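Local coordinates for putative sensory box/GGDEF family protein (Vibrio parahaemolyticus, PDB 3LID) that probably makes cyclic di-GMP from two GTP molecules as a membrane-bound signalling enzyme, of which this chain is the extracellular sensor domain with the PDC fold, at residues A[135-140]-A[148-153]; A[125-130]-A[157-162]; A[20-25]-A[187-192]. One frame throughout, in Å; residues are numbered along the deposited sequence.

Contact 1 (A[135-140]-A[148-153]); sequences IELERD and LSPSLR. With PO4 (phosphate ion), chain C; EDO (1,2-ethanediol), chain H.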
loop_
_atom_site.group_PDB
_atom_site.type_symbol
_atom_site.label_atom_id
_atom_site.label_comp_id
_atom_site.label_asym_id
_atom_site.label_seq_id
_atom_site.Cartn_x
_atom_site.Cartn_y
_atom_site.Cartn_z
ATOM N N ILE A 135 6.091 -0.596 -4.084
ATOM C CA ILE A 135 4.807 -0.026 -4.523
ATOM C C ILE A 135 4.919 0.529 -5.944
ATOM O O ILE A 135 5.885 1.220 -6.264
ATOM C CB ILE A 135 4.380 1.086 -3.542
ATOM C CG1 ILE A 135 4.006 0.388 -2.207
ATOM C CG2 ILE A 135 3.127 1.816 -4.103
ATOM C CD1 ILE A 135 3.882 1.426 -1.033
ATOM N N GLU A 136 3.970 0.127 -6.807
ATOM C CA GLU A 136 4.043 0.441 -8.251
ATOM C C GLU A 136 2.637 0.387 -8.791
ATOM O O GLU A 136 1.803 -0.469 -8.371
ATOM C CB GLU A 136 4.878 -0.651 -8.927
ATOM C CG GLU A 136 4.927 -0.551 -10.414
ATOM C CD GLU A 136 5.867 -1.654 -10.924
ATOM O OE1 GLU A 136 7.090 -1.496 -10.819
ATOM O OE2 GLU A 136 5.402 -2.688 -11.426
ATOM N N LEU A 137 2.356 1.308 -9.704
ATOM C CA LEU A 137 0.961 1.399 -10.235
ATOM C C LEU A 137 0.654 0.140 -11.060
ATOM O O LEU A 137 1.517 -0.417 -11.740
ATOM C CB LEU A 137 0.884 2.607 -11.184
ATOM C CG LEU A 137 1.132 3.924 -10.439
ATOM C CD1 LEU A 137 1.232 5.156 -11.342
ATOM C CD2 LEU A 137 -0.017 4.147 -9.471
ATOM N N GLU A 138 -0.593 -0.274 -11.003
ATOM C CA GLU A 138 -1.067 -1.393 -11.872
ATOM C C GLU A 138 -1.101 -1.045 -13.367
ATOM O O GLU A 138 -1.360 0.120 -13.734
ATOM C CB GLU A 138 -2.434 -1.778 -11.451
ATOM C CG GLU A 138 -2.365 -2.464 -10.054
ATOM C CD GLU A 138 -3.713 -3.018 -9.550
ATOM O OE1 GLU A 138 -4.749 -2.598 -10.049
ATOM O OE2 GLU A 138 -3.780 -3.920 -8.620
ATOM N N ARG A 139 -0.846 -2.060 -14.183
ATOM C CA ARG A 139 -0.945 -1.874 -15.641
ATOM C C ARG A 139 -1.716 -3.052 -16.272
ATOM O O ARG A 139 -1.779 -4.156 -15.705
ATOM C CB ARG A 139 0.469 -1.864 -16.261
ATOM C CG ARG A 139 1.269 -0.568 -15.855
ATOM C CD ARG A 139 2.714 -0.495 -16.445
ATOM N NE ARG A 139 3.281 0.806 -16.021
ATOM C CZ ARG A 139 3.378 1.931 -16.713
ATOM N NH1 ARG A 139 2.964 2.047 -17.991
ATOM N NH2 ARG A 139 3.951 3.003 -16.093
ATOM N N ASP A 140 -2.247 -2.776 -17.485
ATOM C CA ASP A 140 -2.924 -3.799 -18.356
ATOM C C ASP A 140 -2.206 -3.673 -19.692
ATOM O O ASP A 140 -2.250 -2.603 -20.309
ATOM C CB ASP A 140 -4.382 -3.386 -18.653
ATOM C CG ASP A 140 -5.266 -3.310 -17.460
ATOM O OD1 ASP A 140 -5.142 -4.140 -16.515
ATOM O OD2 ASP A 140 -6.211 -2.461 -17.510
ATOM N N LEU A 148 -5.676 5.575 -11.245
ATOM C CA LEU A 148 -4.363 5.050 -10.913
ATOM C C LEU A 148 -4.434 4.252 -9.658
ATOM O O LEU A 148 -5.097 4.638 -8.688
ATOM C CB LEU A 148 -3.353 6.175 -10.747
ATOM C CG LEU A 148 -3.194 6.955 -12.045
ATOM C CD1 LEU A 148 -2.137 8.105 -11.809
ATOM C CD2 LEU A 148 -2.622 6.100 -13.149
ATOM N N SER A 149 -3.698 3.163 -9.674
ATOM C CA SER A 149 -3.817 2.110 -8.658
ATOM C C SER A 149 -2.481 1.622 -8.096
ATOM O O SER A 149 -1.884 0.644 -8.618
ATOM C CB SER A 149 -4.630 0.959 -9.300
ATOM O OG SER A 149 -4.684 -0.185 -8.458
ATOM N N PRO A 150 -1.947 2.305 -7.040
ATOM C CA PRO A 150 -0.667 1.911 -6.469
ATOM C C PRO A 150 -0.821 0.589 -5.658
ATOM O O PRO A 150 -1.752 0.485 -4.794
ATOM C CB PRO A 150 -0.255 3.110 -5.528
ATOM C CG PRO A 150 -1.630 3.712 -5.143
ATOM C CD PRO A 150 -2.588 3.447 -6.368
ATOM N N SER A 151 -0.013 -0.403 -6.011
ATOM C CA SER A 151 -0.130 -1.755 -5.400
ATOM C C SER A 151 1.204 -2.185 -4.893
ATOM O O SER A 151 2.235 -1.911 -5.512
ATOM C CB SER A 151 -0.504 -2.878 -6.435
ATOM O OG SER A 151 -1.828 -2.876 -6.812
ATOM N N LEU A 152 1.164 -2.877 -3.737
ATOM C CA LEU A 152 2.333 -3.516 -3.169
ATOM C C LEU A 152 2.116 -5.027 -3.389
ATOM O O LEU A 152 1.170 -5.623 -2.876
ATOM C CB LEU A 152 2.399 -3.132 -1.680
ATOM C CG LEU A 152 3.792 -3.407 -1.062
ATOM C CD1 LEU A 152 3.937 -2.617 0.351
ATOM C CD2 LEU A 152 4.031 -4.876 -0.924
ATOM N N ARG A 153 2.910 -5.601 -4.268
ATOM C CA ARG A 153 2.586 -6.987 -4.729
ATOM C C ARG A 153 3.366 -7.963 -3.845
ATOM O O ARG A 153 4.592 -7.925 -3.771
ATOM C CB ARG A 153 3.057 -7.149 -6.205
ATOM C CG ARG A 153 2.088 -6.355 -7.137
ATOM C CD ARG A 153 2.750 -6.160 -8.540
ATOM N NE ARG A 153 1.928 -5.309 -9.372
ATOM C CZ ARG A 153 1.942 -3.986 -9.304
ATOM N NH1 ARG A 153 2.740 -3.358 -8.383
ATOM N NH2 ARG A 153 1.144 -3.291 -10.113
HETATM P P PO4 C . -0.489 -5.641 -12.239
HETATM O O1 PO4 C . -2.022 -5.510 -12.317
HETATM O O2 PO4 C . -0.177 -6.748 -13.256
HETATM O O3 PO4 C . -0.024 -6.082 -10.882
HETATM O O4 PO4 C . 0.181 -4.337 -12.659
HETATM C C1 EDO H . 4.043 5.711 -8.207
HETATM O O1 EDO H . 4.520 6.838 -7.370
HETATM C C2 EDO H . 3.605 4.594 -7.280
HETATM O O2 EDO H . 4.766 4.031 -6.651
HETATM O O HOH W 1 -2.509 2.275 -12.067
#
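The guanidinium of R153 carries E136 OE2 over one face, offset toward the rim, and S151 CB over the other, while the backbone of residues 136-138 and a phosphate ion lie around its edge. E136 OE2 stands 4.1 Å from R153 NH1, near enough for charge attraction, but no N-H points at it; this carboxylate forms its salt bridge with R116. In its own plane the guanidinium works on two fronts. R153 NH1 gives a hydrogen bond to E136 O at 3.0 Å, and S151 N reaches the same oxygen from the opposite face of its carbonyl plane. On the phosphate side, R153 NE meets PO4 O3 at 2.6 Å and NH2 meets O4, which also accepts R139 N.

The backbones pair as antiparallel neighbours in the sheet, E136 with S151 as a hydrogen-bonded pair and L137 with P150 as a non-hydrogen-bonded pair; E138 N to S149 O (2.9 Å) closes the far side of the L137-P150 pair. E138 runs extended beyond CG, which spreads its carboxylate across two serines: S149 OG bonds weakly to OE1 and S151 OG weakly to OE2. Stronger partners are K80 at OE1 and N171 at OE2. On the other face of the sheet from E136 and S151, L137 CD2 lies against P150 CB (4.1 Å), and I135 straddles P150 and L152.

The phosphate probably comes from the crystallisation liquor, and it is also hydrogen-bonded to K113, R83, R116, Y118 and N171. With R153 pinned by backbone carbonyl and anion alike, the site is well suited to holding an anionic group, although this does not identify a natural ligand.

Contact 2 (A[125-130]-A[157-162]); sequences LDNEQI and PISVND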
loop_
_atom_site.group_PDB
_atom_site.type_symbol
_atom_site.label_atom_id
_atom_site.label_comp_id
_atom_site.label_asym_id
_atom_site.label_seq_id
_atom_site.Cartn_x
_atom_site.Cartn_y
_atom_site.Cartn_z
ATOM N N LEU A 125 13.034 -15.701 -6.815
ATOM C CA LEU A 125 12.767 -16.200 -5.478
ATOM C C LEU A 125 12.898 -17.722 -5.414
ATOM O O LEU A 125 12.816 -18.400 -6.449
ATOM C CB LEU A 125 11.400 -15.765 -4.972
ATOM C CG LEU A 125 11.172 -14.227 -4.980
ATOM C CD1 LEU A 125 9.638 -14.022 -4.580
ATOM C CD2 LEU A 125 12.098 -13.542 -3.921
ATOM N N ASP A 126 13.098 -18.236 -4.222
ATOM C CA ASP A 126 13.078 -19.697 -4.027
ATOM C C ASP A 126 11.658 -20.217 -3.969
ATOM O O ASP A 126 10.738 -19.474 -3.709
ATOM C CB ASP A 126 13.771 -20.071 -2.717
ATOM C CG ASP A 126 15.266 -19.783 -2.758
ATOM O OD1 ASP A 126 15.885 -19.752 -3.825
ATOM O OD2 ASP A 126 15.821 -19.578 -1.687
ATOM N N ASN A 127 11.478 -21.530 -4.162
ATOM C CA ASN A 127 10.145 -22.119 -3.957
ATOM C C ASN A 127 9.653 -21.855 -2.549
ATOM O O ASN A 127 10.400 -22.060 -1.613
ATOM C CB ASN A 127 10.131 -23.654 -4.216
ATOM C CG ASN A 127 10.405 -24.019 -5.680
ATOM O OD1 ASN A 127 10.182 -23.221 -6.569
ATOM N ND2 ASN A 127 10.794 -25.300 -5.926
ATOM N N GLU A 128 8.428 -21.339 -2.422
ATOM C CA GLU A 128 7.682 -21.154 -1.203
ATOM C C GLU A 128 8.218 -19.944 -0.434
ATOM O O GLU A 128 7.774 -19.670 0.654
ATOM C CB GLU A 128 7.651 -22.437 -0.355
ATOM C CG GLU A 128 6.433 -23.312 -0.640
ATOM C CD GLU A 128 6.411 -23.944 -2.026
ATOM O OE1 GLU A 128 5.348 -23.954 -2.655
ATOM O OE2 GLU A 128 7.475 -24.409 -2.457
ATOM N N GLN A 129 9.175 -19.233 -1.034
ATOM C CA GLN A 129 9.675 -18.005 -0.411
ATOM C C GLN A 129 8.708 -16.868 -0.651
ATOM O O GLN A 129 8.373 -16.573 -1.809
ATOM C CB GLN A 129 11.026 -17.624 -1.037
ATOM C CG GLN A 129 11.584 -16.284 -0.430
ATOM C CD GLN A 129 12.862 -15.823 -1.048
ATOM O OE1 GLN A 129 13.436 -16.420 -1.970
ATOM N NE2 GLN A 129 13.338 -14.668 -0.532
ATOM N N ILE A 130 8.294 -16.182 0.414
ATOM C CA ILE A 130 7.391 -15.034 0.242
ATOM C C ILE A 130 8.205 -13.746 0.222
ATOM O O ILE A 130 9.001 -13.508 1.158
ATOM C CB ILE A 130 6.410 -15.011 1.368
ATOM C CG1 ILE A 130 5.686 -16.389 1.458
ATOM C CG2 ILE A 130 5.411 -13.871 1.119
ATOM C CD1 ILE A 130 4.626 -16.475 2.567
ATOM N N PRO A 157 6.619 -18.038 -5.140
ATOM C CA PRO A 157 6.593 -19.197 -6.105
ATOM C C PRO A 157 6.018 -20.414 -5.357
ATOM O O PRO A 157 6.283 -20.603 -4.143
ATOM C CB PRO A 157 8.059 -19.443 -6.445
ATOM C CG PRO A 157 8.755 -18.080 -5.981
ATOM C CD PRO A 157 7.988 -17.626 -4.784
ATOM N N ILE A 158 5.190 -21.226 -6.056
ATOM C CA ILE A 158 4.477 -22.301 -5.436
ATOM C C ILE A 158 4.958 -23.593 -6.190
ATOM O O ILE A 158 4.975 -23.609 -7.401
ATOM C CB ILE A 158 2.938 -22.211 -5.637
ATOM C CG1 ILE A 158 2.397 -20.879 -4.999
ATOM C CG2 ILE A 158 2.288 -23.480 -4.898
ATOM C CD1 ILE A 158 2.757 -20.738 -3.501
ATOM N N SER A 159 5.334 -24.592 -5.402
ATOM C CA SER A 159 5.844 -25.850 -5.999
ATOM C C SER A 159 5.014 -27.052 -5.522
ATOM O O SER A 159 4.304 -27.026 -4.484
ATOM C CB SER A 159 7.321 -26.047 -5.683
ATOM O OG SER A 159 7.536 -26.202 -4.276
ATOM N N VAL A 160 5.105 -28.148 -6.287
ATOM C CA VAL A 160 4.409 -29.431 -5.945
ATOM C C VAL A 160 5.513 -30.474 -6.178
ATOM O O VAL A 160 6.086 -30.498 -7.297
ATOM C CB VAL A 160 3.238 -29.727 -6.872
ATOM C CG1 VAL A 160 2.726 -31.163 -6.658
ATOM C CG2 VAL A 160 2.086 -28.748 -6.624
ATOM N N ASN A 161 5.839 -31.231 -5.125
ATOM C CA ASN A 161 6.958 -32.204 -5.203
ATOM C C ASN A 161 8.207 -31.516 -5.665
ATOM O O ASN A 161 8.947 -32.028 -6.491
ATOM C CB ASN A 161 6.577 -33.357 -6.159
ATOM C CG ASN A 161 5.562 -34.263 -5.576
ATOM O OD1 ASN A 161 4.446 -34.527 -6.158
ATOM N ND2 ASN A 161 5.855 -34.718 -4.411
ATOM N N ASP A 162 8.443 -30.279 -5.173
ATOM C CA ASP A 162 9.622 -29.531 -5.563
ATOM C C ASP A 162 9.708 -29.004 -6.971
ATOM O O ASP A 162 10.707 -28.450 -7.329
ATOM C CB ASP A 162 10.928 -30.235 -5.185
ATOM C CG ASP A 162 10.974 -30.558 -3.692
ATOM O OD1 ASP A 162 10.831 -29.612 -2.859
ATOM O OD2 ASP A 162 11.068 -31.766 -3.333
HETATM O O HOH W 2 11.133 -27.020 -3.413
HETATM O O HOH W 3 11.467 -25.930 -9.027
#
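P157 is wedged against the turn of the 125-130 loop, its CG and CD close to two carbonyl oxygens: CG lies 3.3 Å from D126 O and CD 3.2 Å from Q129 O. L125 CB closes on the same ring at 3.7 Å to P157 CG, the two side chains crossing at about a right angle. Directly beside this packing, E128 N donates to P157 O (2.8 Å).

D126 to Q129 form a type II beta turn, closed by Q129 N to D126 O and braced by D126 N bonding straight to the side-chain Q129 OE1 in its carbonyl plane. The turn lies between helix 117-124 and strand 131-140 of the PDC fold and docks on the end of strand 150-160. E128 bends back at chi2 (68°), and its carboxylate grips S159 twice: OE1 takes S159 N on its syn lone pair at 2.8 Å with an N-H...O angle of 167°, and OE2 meets S159 OG at 2.6 Å.

Toward solvent the fit is looser. N127 rests its amide against S159 CB (3.6 Å from ND2), while R164 holds OD1. Two waters link N127 ND2 to exposed D162, one through OD1 and the other through the backbone O.

Contact 3 (A[20-25]-A[187-192]); sequences LHQLAY and RDFHIE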
loop_
_atom_site.group_PDB
_atom_site.type_symbol
_atom_site.label_atom_id
_atom_site.label_comp_id
_atom_site.label_asym_id
_atom_site.label_seq_id
_atom_site.Cartn_x
_atom_site.Cartn_y
_atom_site.Cartn_z
ATOM N N LEU A 20 3.215 13.965 16.515
ATOM C CA LEU A 20 4.135 12.852 16.749
ATOM C C LEU A 20 3.394 11.650 17.361
ATOM O O LEU A 20 3.735 10.460 17.057
ATOM C CB LEU A 20 5.386 13.282 17.532
ATOM C CG LEU A 20 6.348 14.144 16.689
ATOM C CD1 LEU A 20 7.402 14.722 17.701
ATOM C CD2 LEU A 20 7.093 13.247 15.727
ATOM N N HIS A 21 2.474 11.920 18.292
ATOM C CA HIS A 21 1.698 10.776 18.829
ATOM C C HIS A 21 0.923 10.117 17.699
ATOM O O HIS A 21 0.799 8.888 17.659
ATOM C CB HIS A 21 0.716 11.215 19.932
ATOM C CG HIS A 21 1.423 11.669 21.171
ATOM N ND1 HIS A 21 2.373 10.885 21.786
ATOM C CD2 HIS A 21 1.347 12.816 21.892
ATOM C CE1 HIS A 21 2.861 11.533 22.831
ATOM N NE2 HIS A 21 2.251 12.705 22.920
ATOM N N GLN A 22 0.346 10.935 16.833
ATOM C CA GLN A 22 -0.530 10.395 15.766
ATOM C C GLN A 22 0.389 9.509 14.870
ATOM O O GLN A 22 -0.029 8.401 14.411
ATOM C CB GLN A 22 -1.077 11.507 14.883
ATOM C CG GLN A 22 -2.008 10.975 13.736
ATOM C CD GLN A 22 -3.160 10.179 14.274
ATOM O OE1 GLN A 22 -3.947 10.665 15.126
ATOM N NE2 GLN A 22 -3.254 8.894 13.876
ATOM N N LEU A 23 1.558 10.031 14.507
ATOM C CA LEU A 23 2.466 9.253 13.616
ATOM C C LEU A 23 2.847 7.907 14.264
ATOM O O LEU A 23 2.961 6.907 13.589
ATOM C CB LEU A 23 3.733 10.059 13.267
ATOM C CG LEU A 23 3.414 11.263 12.382
ATOM C CD1 LEU A 23 4.751 12.040 12.220
ATOM C CD2 LEU A 23 2.961 10.813 10.980
ATOM N N ALA A 24 3.079 7.878 15.589
ATOM C CA ALA A 24 3.355 6.622 16.220
ATOM C C ALA A 24 2.151 5.673 16.153
ATOM O O ALA A 24 2.353 4.460 15.960
ATOM C CB ALA A 24 3.800 6.877 17.747
ATOM N N TYR A 25 0.953 6.207 16.394
ATOM C CA TYR A 25 -0.283 5.445 16.317
ATOM C C TYR A 25 -0.434 4.780 14.906
ATOM O O TYR A 25 -0.709 3.555 14.786
ATOM C CB TYR A 25 -1.419 6.389 16.524
ATOM C CG TYR A 25 -2.789 5.760 16.550
ATOM C CD1 TYR A 25 -3.432 5.540 17.771
ATOM C CD2 TYR A 25 -3.477 5.453 15.387
ATOM C CE1 TYR A 25 -4.738 4.983 17.806
ATOM C CE2 TYR A 25 -4.745 4.921 15.415
ATOM C CZ TYR A 25 -5.362 4.683 16.617
ATOM O OH TYR A 25 -6.644 4.157 16.624
ATOM N N ARG A 187 -7.817 13.284 16.386
ATOM C CA ARG A 187 -6.827 14.374 16.340
ATOM C C ARG A 187 -6.942 15.290 15.121
ATOM O O ARG A 187 -6.253 16.282 15.073
ATOM C CB ARG A 187 -5.391 13.860 16.468
ATOM C CG ARG A 187 -5.114 13.097 17.734
ATOM C CD ARG A 187 -3.597 12.791 17.815
ATOM N NE ARG A 187 -3.126 11.942 18.925
ATOM C CZ ARG A 187 -2.813 12.443 20.113
ATOM N NH1 ARG A 187 -2.989 13.753 20.357
ATOM N NH2 ARG A 187 -2.367 11.681 21.072
ATOM N N ASP A 188 -7.803 14.935 14.164
ATOM C CA ASP A 188 -8.014 15.688 12.923
ATOM C C ASP A 188 -6.690 15.924 12.236
ATOM O O ASP A 188 -6.334 17.056 11.913
ATOM C CB ASP A 188 -8.771 17.018 13.183
ATOM C CG ASP A 188 -9.080 17.784 11.906
ATOM O OD1 ASP A 188 -9.464 17.130 10.918
ATOM O OD2 ASP A 188 -8.954 19.043 11.872
ATOM N N PHE A 189 -5.950 14.849 11.970
ATOM C CA PHE A 189 -4.778 14.986 11.174
ATOM C C PHE A 189 -4.881 14.080 9.895
ATOM O O PHE A 189 -5.401 12.971 9.994
ATOM C CB PHE A 189 -3.587 14.433 11.935
ATOM C CG PHE A 189 -3.030 15.340 12.983
ATOM C CD1 PHE A 189 -2.715 16.668 12.697
ATOM C CD2 PHE A 189 -2.762 14.828 14.249
ATOM C CE1 PHE A 189 -2.106 17.477 13.712
ATOM C CE2 PHE A 189 -2.176 15.655 15.272
ATOM C CZ PHE A 189 -1.835 16.932 14.979
ATOM N N HIS A 190 -4.332 14.575 8.799
ATOM C CA HIS A 190 -4.138 13.762 7.563
ATOM C C HIS A 190 -2.705 13.307 7.445
ATOM O O HIS A 190 -1.796 14.118 7.462
ATOM C CB HIS A 190 -4.523 14.551 6.358
ATOM C CG HIS A 190 -5.999 14.849 6.275
ATOM N ND1 HIS A 190 -6.900 13.997 5.656
ATOM C CD2 HIS A 190 -6.730 15.902 6.734
ATOM C CE1 HIS A 190 -8.121 14.525 5.718
ATOM N NE2 HIS A 190 -8.045 15.672 6.381
ATOM N N ILE A 191 -2.483 11.995 7.297
ATOM C CA ILE A 191 -1.105 11.581 7.153
ATOM C C ILE A 191 -0.857 11.378 5.674
ATOM O O ILE A 191 -1.674 10.739 5.016
ATOM C CB ILE A 191 -0.828 10.311 7.970
ATOM C CG1 ILE A 191 -0.994 10.620 9.453
ATOM C CG2 ILE A 191 0.575 9.628 7.553
ATOM C CD1 ILE A 191 -0.706 9.505 10.335
ATOM N N GLU A 192 0.206 11.926 5.152
ATOM C CA GLU A 192 0.579 11.717 3.758
ATOM C C GLU A 192 1.646 10.632 3.758
ATOM O O GLU A 192 2.410 10.485 4.740
ATOM C CB GLU A 192 1.160 13.022 3.140
ATOM C CG GLU A 192 0.046 14.038 2.917
ATOM C CD GLU A 192 0.569 15.406 2.497
ATOM O OE1 GLU A 192 1.294 16.011 3.302
ATOM O OE2 GLU A 192 0.263 15.860 1.382
#
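R187, extended from CG to NE, reaches the helix and lays a face of its guanidinium over H21 CB, with R187 NH2 3.3 Å from that carbon. The imidazole and guanidinium planes are 24° apart, and NH2 comes to the ring obliquely. Q22 slides past R187 in the opposite direction, and its OE1 sits near the edge of the guanidinium, 3.4 Å from R187 CD. The amide and guanidinium planes are turned 75° apart. Across the two segments these are van der Waals contacts of polar side chains, each made with a carbon of the partner. Q22 is buried, and its amide is held from outside the two segments: NE2 bonds to T26 OG1, one turn further along the helix, and OE1 bonds weakly to S184 OG.

Apolar contacts make up the rest. With CG anti to the backbone N (chi1 180°) and a bend at chi2, Q22 presents its aliphatic part to the sheet: CB meets F189 CD2 at 3.8 Å, obliquely to the ring, and CG meets I191 CD1 at 3.9 Å. The tip of I191 also touches L23, CD1 to CD2 at 3.9 Å, so this one methyl bridges two successive helix residues. F189 packs further on E18 and A19 and forms a cation-pi contact with R275.

D188 and F189 both face S184 in a G1 beta bulge. The whole is helix-on-sheet packing: the long N-terminal helix 9-45 packs against strand 189-195 of the second sheet, an arrangement characteristic of tandem PDC sensor domains.

Overall arrangement
From the N terminus, helix 9-45 supplies the first half of contact 3, which closes only when the chain reaches 187-192, so that both other contacts are nested inside its loop. Next comes 125-130, after helix 117-124; it pairs with 157-162 in contact 2, and contact 1 (135-140 with 148-153) is nested within that loop in turn. No two loops cross. Contacts 1 and 2 share strand 150-160 in the first antiparallel sheet, with centres about 24 Å apart. Contact 3 ties the long helix to the other sheet, its centre about 39 Å from that of contact 2, on the opposite side of the chain's centre.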